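Anti-sigma-I factor RsgI2 (Clostridium thermocellum, PDB 4B9P) probably holds the sigma factor SigI2 inactive until its extracellular family 3 carbohydrate-binding module, the part described here, senses cellulose outside the cell. Local coordinates at residues K21-R26 against I44-T49; I27-T32 against I37-V42. All blocks are in the same frame, centred on the assembly; numbering follows the deposited sequence.

Interaction 1: K21-R26 against I44-T49. With CA (calcium ion), chain B.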
loop_
_atom_site.group_PDB
_atom_site.type_symbol
_atom_site.label_atom_id
_atom_site.label_comp_id
_atom_site.label_asym_id
_atom_site.label_seq_id
_atom_site.Cartn_x
_atom_site.Cartn_y
_atom_site.Cartn_z
ATOM N N LYS A 21 9.919 5.118 -11.842
ATOM C CA LYS A 21 8.882 4.641 -12.765
ATOM C C LYS A 21 8.028 3.560 -12.130
ATOM O O LYS A 21 7.120 3.027 -12.772
ATOM C CB LYS A 21 9.465 4.176 -14.085
ATOM C CG LYS A 21 10.409 3.014 -13.950
ATOM C CD LYS A 21 10.914 2.653 -15.389
ATOM C CE LYS A 21 12.105 1.729 -15.420
ATOM N NZ LYS A 21 11.712 0.329 -15.046
ATOM N N GLU A 22 8.267 3.263 -10.842
ATOM C CA GLU A 22 7.363 2.396 -10.101
ATOM C C GLU A 22 7.406 2.699 -8.637
ATOM O O GLU A 22 8.467 2.854 -8.052
ATOM C CB GLU A 22 7.573 0.900 -10.323
ATOM C CG GLU A 22 8.908 0.385 -10.589
ATOM C CD GLU A 22 8.880 -1.129 -10.843
ATOM O OE1 GLU A 22 8.812 -1.854 -9.850
ATOM O OE2 GLU A 22 8.891 -1.606 -12.012
ATOM N N LEU A 23 6.238 2.821 -8.033
ATOM C CA LEU A 23 6.149 2.876 -6.566
ATOM C C LEU A 23 6.348 1.471 -6.043
ATOM O O LEU A 23 5.746 0.535 -6.551
ATOM C CB LEU A 23 4.778 3.382 -6.136
ATOM C CG LEU A 23 4.291 4.675 -6.774
ATOM C CD1 LEU A 23 2.891 5.052 -6.257
ATOM C CD2 LEU A 23 5.283 5.808 -6.557
ATOM N N GLN A 24 7.200 1.329 -5.024
ATOM C CA GLN A 24 7.464 0.013 -4.439
ATOM C C GLN A 24 7.292 0.043 -2.921
ATOM O O GLN A 24 8.229 -0.178 -2.168
ATOM C CB GLN A 24 8.865 -0.466 -4.807
ATOM C CG GLN A 24 8.945 -0.875 -6.264
ATOM C CD GLN A 24 10.135 -1.777 -6.535
ATOM O OE1 GLN A 24 10.918 -2.100 -5.619
ATOM N NE2 GLN A 24 10.288 -2.173 -7.781
ATOM N N PRO A 25 6.062 0.280 -2.451
ATOM C CA PRO A 25 5.799 0.129 -1.014
ATOM C C PRO A 25 5.799 -1.338 -0.604
ATOM O O PRO A 25 5.231 -2.206 -1.310
ATOM C CB PRO A 25 4.400 0.750 -0.867
ATOM C CG PRO A 25 3.742 0.435 -2.151
ATOM C CD PRO A 25 4.821 0.520 -3.208
ATOM N N ARG A 26 6.472 -1.624 0.505
ATOM C CA ARG A 26 6.449 -2.951 1.098
ATOM C C ARG A 26 5.807 -2.809 2.463
ATOM O O ARG A 26 6.173 -1.894 3.210
ATOM C CB ARG A 26 7.861 -3.497 1.199
ATOM C CG ARG A 26 8.445 -3.668 -0.190
ATOM C CD ARG A 26 9.741 -4.364 -0.203
ATOM N NE ARG A 26 10.061 -4.735 -1.575
ATOM C CZ ARG A 26 11.049 -5.556 -1.887
ATOM N NH1 ARG A 26 11.828 -6.043 -0.934
ATOM N NH2 ARG A 26 11.264 -5.884 -3.146
ATOM N N ILE A 44 -5.949 -1.468 3.328
ATOM C CA ILE A 44 -4.732 -0.719 3.627
ATOM C C ILE A 44 -4.559 0.330 2.552
ATOM O O ILE A 44 -4.688 -0.026 1.378
ATOM C CB ILE A 44 -3.531 -1.664 3.617
ATOM C CG1 ILE A 44 -3.680 -2.796 4.640
ATOM C CG2 ILE A 44 -2.235 -0.890 3.881
ATOM C CD1 ILE A 44 -2.699 -3.925 4.408
ATOM N N ARG A 45 -4.273 1.588 2.917
ATOM C CA ARG A 45 -4.152 2.641 1.900
ATOM C C ARG A 45 -2.788 3.305 1.949
ATOM O O ARG A 45 -2.335 3.774 2.997
ATOM C CB ARG A 45 -5.222 3.729 2.084
ATOM C CG ARG A 45 -6.589 3.189 1.854
ATOM C CD ARG A 45 -7.610 4.280 1.982
ATOM N NE ARG A 45 -8.924 3.727 1.692
ATOM C CZ ARG A 45 -10.041 4.391 1.898
ATOM N NH1 ARG A 45 -9.987 5.623 2.400
ATOM N NH2 ARG A 45 -11.205 3.818 1.626
ATOM N N TYR A 46 -2.168 3.373 0.771
ATOM C CA TYR A 46 -0.912 4.089 0.545
ATOM C C TYR A 46 -1.281 5.320 -0.290
ATOM O O TYR A 46 -1.688 5.172 -1.448
ATOM C CB TYR A 46 0.072 3.188 -0.237
ATOM C CG TYR A 46 1.416 3.859 -0.486
ATOM C CD1 TYR A 46 1.630 4.686 -1.611
ATOM C CD2 TYR A 46 2.501 3.645 0.376
ATOM C CE1 TYR A 46 2.849 5.321 -1.807
ATOM C CE2 TYR A 46 3.747 4.270 0.167
ATOM C CZ TYR A 46 3.912 5.082 -0.939
ATOM O OH TYR A 46 5.124 5.655 -1.076
ATOM N N TYR A 47 -1.124 6.506 0.286
ATOM C CA TYR A 47 -1.557 7.759 -0.341
ATOM C C TYR A 47 -0.421 8.434 -1.094
ATOM O O TYR A 47 0.723 8.466 -0.612
ATOM C CB TYR A 47 -2.028 8.733 0.728
ATOM C CG TYR A 47 -3.267 8.338 1.440
ATOM C CD1 TYR A 47 -4.528 8.584 0.876
ATOM C CD2 TYR A 47 -3.200 7.680 2.671
ATOM C CE1 TYR A 47 -5.694 8.253 1.559
ATOM C CE2 TYR A 47 -4.345 7.325 3.338
ATOM C CZ TYR A 47 -5.583 7.594 2.787
ATOM O OH TYR A 47 -6.701 7.215 3.520
ATOM N N TYR A 48 -0.729 8.999 -2.262
ATOM C CA TYR A 48 0.326 9.583 -3.081
ATOM C C TYR A 48 -0.327 10.578 -4.046
ATOM O O TYR A 48 -1.558 10.698 -4.128
ATOM C CB TYR A 48 1.083 8.479 -3.832
ATOM C CG TYR A 48 0.297 7.744 -4.915
ATOM C CD1 TYR A 48 -0.617 6.728 -4.596
ATOM C CD2 TYR A 48 0.502 8.040 -6.255
ATOM C CE1 TYR A 48 -1.329 6.073 -5.553
ATOM C CE2 TYR A 48 -0.200 7.344 -7.248
ATOM C CZ TYR A 48 -1.099 6.359 -6.870
ATOM O OH TYR A 48 -1.804 5.690 -7.839
ATOM N N THR A 49 0.527 11.300 -4.771
ATOM C CA THR A 49 0.065 12.123 -5.904
ATOM C C THR A 49 0.508 11.468 -7.204
ATOM O O THR A 49 1.689 11.199 -7.407
ATOM C CB THR A 49 0.620 13.538 -5.797
ATOM O OG1 THR A 49 2.025 13.466 -5.508
ATOM C CG2 THR A 49 -0.137 14.335 -4.707
HETATM CA CA CA B . 3.775 12.230 -6.638
HETATM O O HOH W 1 4.244 9.832 -7.059
#
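Leu23 and Pro25 pack against the rings of Tyr46 and Tyr48 in an aliphatic-on-aromatic contact between the two facing sheets of the beta sandwich that forms this family 3 carbohydrate-binding module. Strand 25-31 and the loop leading into it supply the aliphatic groups; strand 42-48, in the opposite sheet, supplies the tyrosines. All four side chains are buried, and the CA atoms of Pro25 and Tyr46 stay 7.9 Å apart, so side chains alone bridge the sheets. Leu23 sends its CD1 methyl over the middle of the Tyr48 ring, 3.9 Å from the centroid and 12° off the normal, a clear CH-pi contact. The Tyr48 side chain is turned between its own backbone N and carbonyl carbon (chi1 68°), which offers that face to the leucine. Two residues along each segment, Pro25 CG lies over one face of the Tyr46 ring, offset toward the rim, and Pro25 CB makes the closest approach, 3.7 Å from Tyr46 CD2. Both phenols have polar partners beyond the pair: Tyr46 OH is hydrogen-bonded to Asn13 ND2 and Tyr48 OH to Glu56 OE2. Immediately after Tyr48 the strand gives way to a calcium site to which Asp51, Asp132, Ser135, Asp136 and a water also contribute. There Thr49 chelates the calcium ion through two of its own oxygens, Thr49 O at 2.5 Å and Thr49 OG1 at 2.4 Å.

Interaction 2: I27-T32 against I37-V42; sequences IKLINT and ITLSEV
Leu29 meets Val42 through methyl groups and Asn31 lies against Ile37, two kinds of contact that join strand 25-31 to segment 37-42, the link carrying the chain into strand 42-48 of the opposite sheet. The apolar part centres on Leu29 CD2. It meets Val42 CG1 at 3.9 Å, the two side chains reaching toward each other tip to tip, and comes more loosely to Leu39 CD2 at 4.5 Å. Each partner of the closer pair extends a branch anti to its backbone N, CG of Leu29 (chi1 172°) and CG1 of Val42 (chi1 177°), and this sends the methyls across the gap. Leu39 gets there differently: it sits in the short 3-10 turn 39-41, where Val42 N bonds to Leu39 O at 2.9 Å, and the end of its side chain swings in toward Leu29.

The mixed part is Asn31 crossing Ile37 at a slant, with Asn31 ND2 3.6 Å from Ile37 CD1 and 3.7 Å from Ile37 CG1. The amide is held in place from elsewhere: ND2 donates to the carbonyls of Leu99 and Thr35, and OD1 accepts from the backbone N of Gly33.

Strand 37-38 pairs antiparallel with 98-99, which brings Leu99 to Asn31. Around this end of the sandwich, Leu39 and Val42 lean on Phe92 of strand 84-92, while Ile37 touches Ile7 of strand 7-13 and Ile156 of strand 152-156.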
loop_
_atom_site.group_PDB
_atom_site.type_symbol
_atom_site.label_atom_id
_atom_site.label_comp_id
_atom_site.label_asym_id
_atom_site.label_seq_id
_atom_site.Cartn_x
_atom_site.Cartn_y
_atom_site.Cartn_z
ATOM N N ILE A 27 4.859 -3.695 2.785
ATOM C CA ILE A 27 4.025 -3.520 3.957
ATOM C C ILE A 27 3.943 -4.817 4.738
ATOM O O ILE A 27 3.867 -5.897 4.157
ATOM C CB ILE A 27 2.630 -3.051 3.486
ATOM C CG1 ILE A 27 2.738 -1.638 2.843
ATOM C CG2 ILE A 27 1.643 -3.030 4.599
ATOM C CD1 ILE A 27 1.502 -1.203 2.011
ATOM N N LYS A 28 3.939 -4.696 6.059
ATOM C CA LYS A 28 3.768 -5.829 6.955
ATOM C C LYS A 28 2.670 -5.446 7.943
ATOM O O LYS A 28 2.827 -4.461 8.689
ATOM C CB LYS A 28 5.081 -6.153 7.653
ATOM C CG LYS A 28 5.091 -7.354 8.532
ATOM C CD LYS A 28 6.538 -7.680 8.982
ATOM C CE LYS A 28 6.570 -8.763 10.017
ATOM N NZ LYS A 28 7.925 -9.032 10.585
ATOM N N LEU A 29 1.569 -6.176 7.909
ATOM C CA LEU A 29 0.458 -5.944 8.815
ATOM C C LEU A 29 0.481 -7.003 9.883
ATOM O O LEU A 29 0.439 -8.206 9.562
ATOM C CB LEU A 29 -0.848 -6.089 8.058
ATOM C CG LEU A 29 -2.147 -6.074 8.847
ATOM C CD1 LEU A 29 -2.371 -4.709 9.467
ATOM C CD2 LEU A 29 -3.327 -6.497 7.962
ATOM N N ILE A 30 0.558 -6.574 11.127
ATOM C CA ILE A 30 0.730 -7.495 12.247
ATOM C C ILE A 30 -0.447 -7.407 13.192
ATOM O O ILE A 30 -0.863 -6.313 13.571
ATOM C CB ILE A 30 2.030 -7.216 13.056
ATOM C CG1 ILE A 30 3.227 -7.171 12.099
ATOM C CG2 ILE A 30 2.206 -8.250 14.160
ATOM C CD1 ILE A 30 4.140 -6.005 12.373
ATOM N N ASN A 31 -0.986 -8.559 13.583
ATOM C CA ASN A 31 -2.036 -8.569 14.573
ATOM C C ASN A 31 -1.382 -8.589 15.960
ATOM O O ASN A 31 -0.800 -9.595 16.387
ATOM C CB ASN A 31 -2.924 -9.792 14.361
ATOM C CG ASN A 31 -4.147 -9.797 15.283
ATOM O OD1 ASN A 31 -4.149 -9.092 16.306
ATOM N ND2 ASN A 31 -5.168 -10.573 14.938
ATOM N N THR A 32 -1.484 -7.475 16.666
ATOM C CA THR A 32 -0.834 -7.365 17.969
ATOM C C THR A 32 -1.843 -7.431 19.117
ATOM O O THR A 32 -1.427 -7.410 20.272
ATOM C CB THR A 32 0.010 -6.083 18.079
ATOM O OG1 THR A 32 -0.856 -4.972 17.851
ATOM C CG2 THR A 32 1.126 -6.038 17.057
ATOM N N ILE A 37 -8.657 -11.449 13.195
ATOM C CA ILE A 37 -9.144 -10.452 12.254
ATOM C C ILE A 37 -9.414 -11.144 10.918
ATOM O O ILE A 37 -8.554 -11.830 10.379
ATOM C CB ILE A 37 -8.102 -9.330 12.063
ATOM C CG1 ILE A 37 -7.908 -8.578 13.393
ATOM C CG2 ILE A 37 -8.526 -8.360 10.917
ATOM C CD1 ILE A 37 -6.680 -7.692 13.444
ATOM N N THR A 38 -10.620 -10.991 10.397
ATOM C CA THR A 38 -10.932 -11.559 9.091
ATOM C C THR A 38 -10.286 -10.684 7.997
ATOM O O THR A 38 -10.622 -9.505 7.866
ATOM C CB THR A 38 -12.463 -11.623 8.908
ATOM O OG1 THR A 38 -13.006 -12.471 9.928
ATOM C CG2 THR A 38 -12.852 -12.144 7.508
ATOM N N LEU A 39 -9.369 -11.253 7.201
ATOM C CA LEU A 39 -8.577 -10.438 6.298
ATOM C C LEU A 39 -9.424 -9.743 5.241
ATOM O O LEU A 39 -9.118 -8.633 4.855
ATOM C CB LEU A 39 -7.476 -11.267 5.655
ATOM C CG LEU A 39 -6.297 -11.544 6.581
ATOM C CD1 LEU A 39 -5.442 -12.584 5.928
ATOM C CD2 LEU A 39 -5.479 -10.261 6.834
ATOM N N SER A 40 -10.485 -10.382 4.755
ATOM C CA SER A 40 -11.307 -9.754 3.728
ATOM C C SER A 40 -11.910 -8.422 4.200
ATOM O O SER A 40 -12.297 -7.596 3.375
ATOM C CB SER A 40 -12.403 -10.700 3.244
ATOM O OG SER A 40 -13.313 -10.965 4.305
ATOM N N GLU A 41 -12.027 -8.232 5.517
ATOM C CA GLU A 41 -12.523 -6.973 6.093
ATOM C C GLU A 41 -11.482 -5.856 6.209
ATOM O O GLU A 41 -11.832 -4.746 6.607
ATOM C CB GLU A 41 -13.124 -7.243 7.471
ATOM C CG GLU A 41 -14.394 -8.114 7.398
ATOM C CD GLU A 41 -15.520 -7.384 6.641
ATOM O OE1 GLU A 41 -16.031 -6.368 7.161
ATOM O OE2 GLU A 41 -15.868 -7.792 5.504
ATOM N N VAL A 42 -10.241 -6.146 5.846
ATOM C CA VAL A 42 -9.146 -5.199 6.069
ATOM C C VAL A 42 -8.795 -4.498 4.766
ATOM O O VAL A 42 -8.675 -5.159 3.722
ATOM C CB VAL A 42 -7.891 -5.939 6.538
ATOM C CG1 VAL A 42 -6.728 -4.984 6.712
ATOM C CG2 VAL A 42 -8.195 -6.635 7.850
#

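Strand 25-31 serves both contacts, its start in interaction 1 and its later part in interaction 2, with centres about 18 Å apart. Both are buried, but the first lies about 5 Å from the centre of the chain and the second about 13 Å, toward one end of the sandwich. Their chemistry shifts accordingly: tyrosine faces under aliphatic groups beside the calcium site, then branched aliphatics and an amide away from that site. Segments 37-42 and 44-49 follow one another in the chain, the turn of the former feeding strand 42-48. Between the two contacts, Ile27 CD1 and Ile44 CG2 pack at 4.2 Å, so the apolar layer runs on from one to the other.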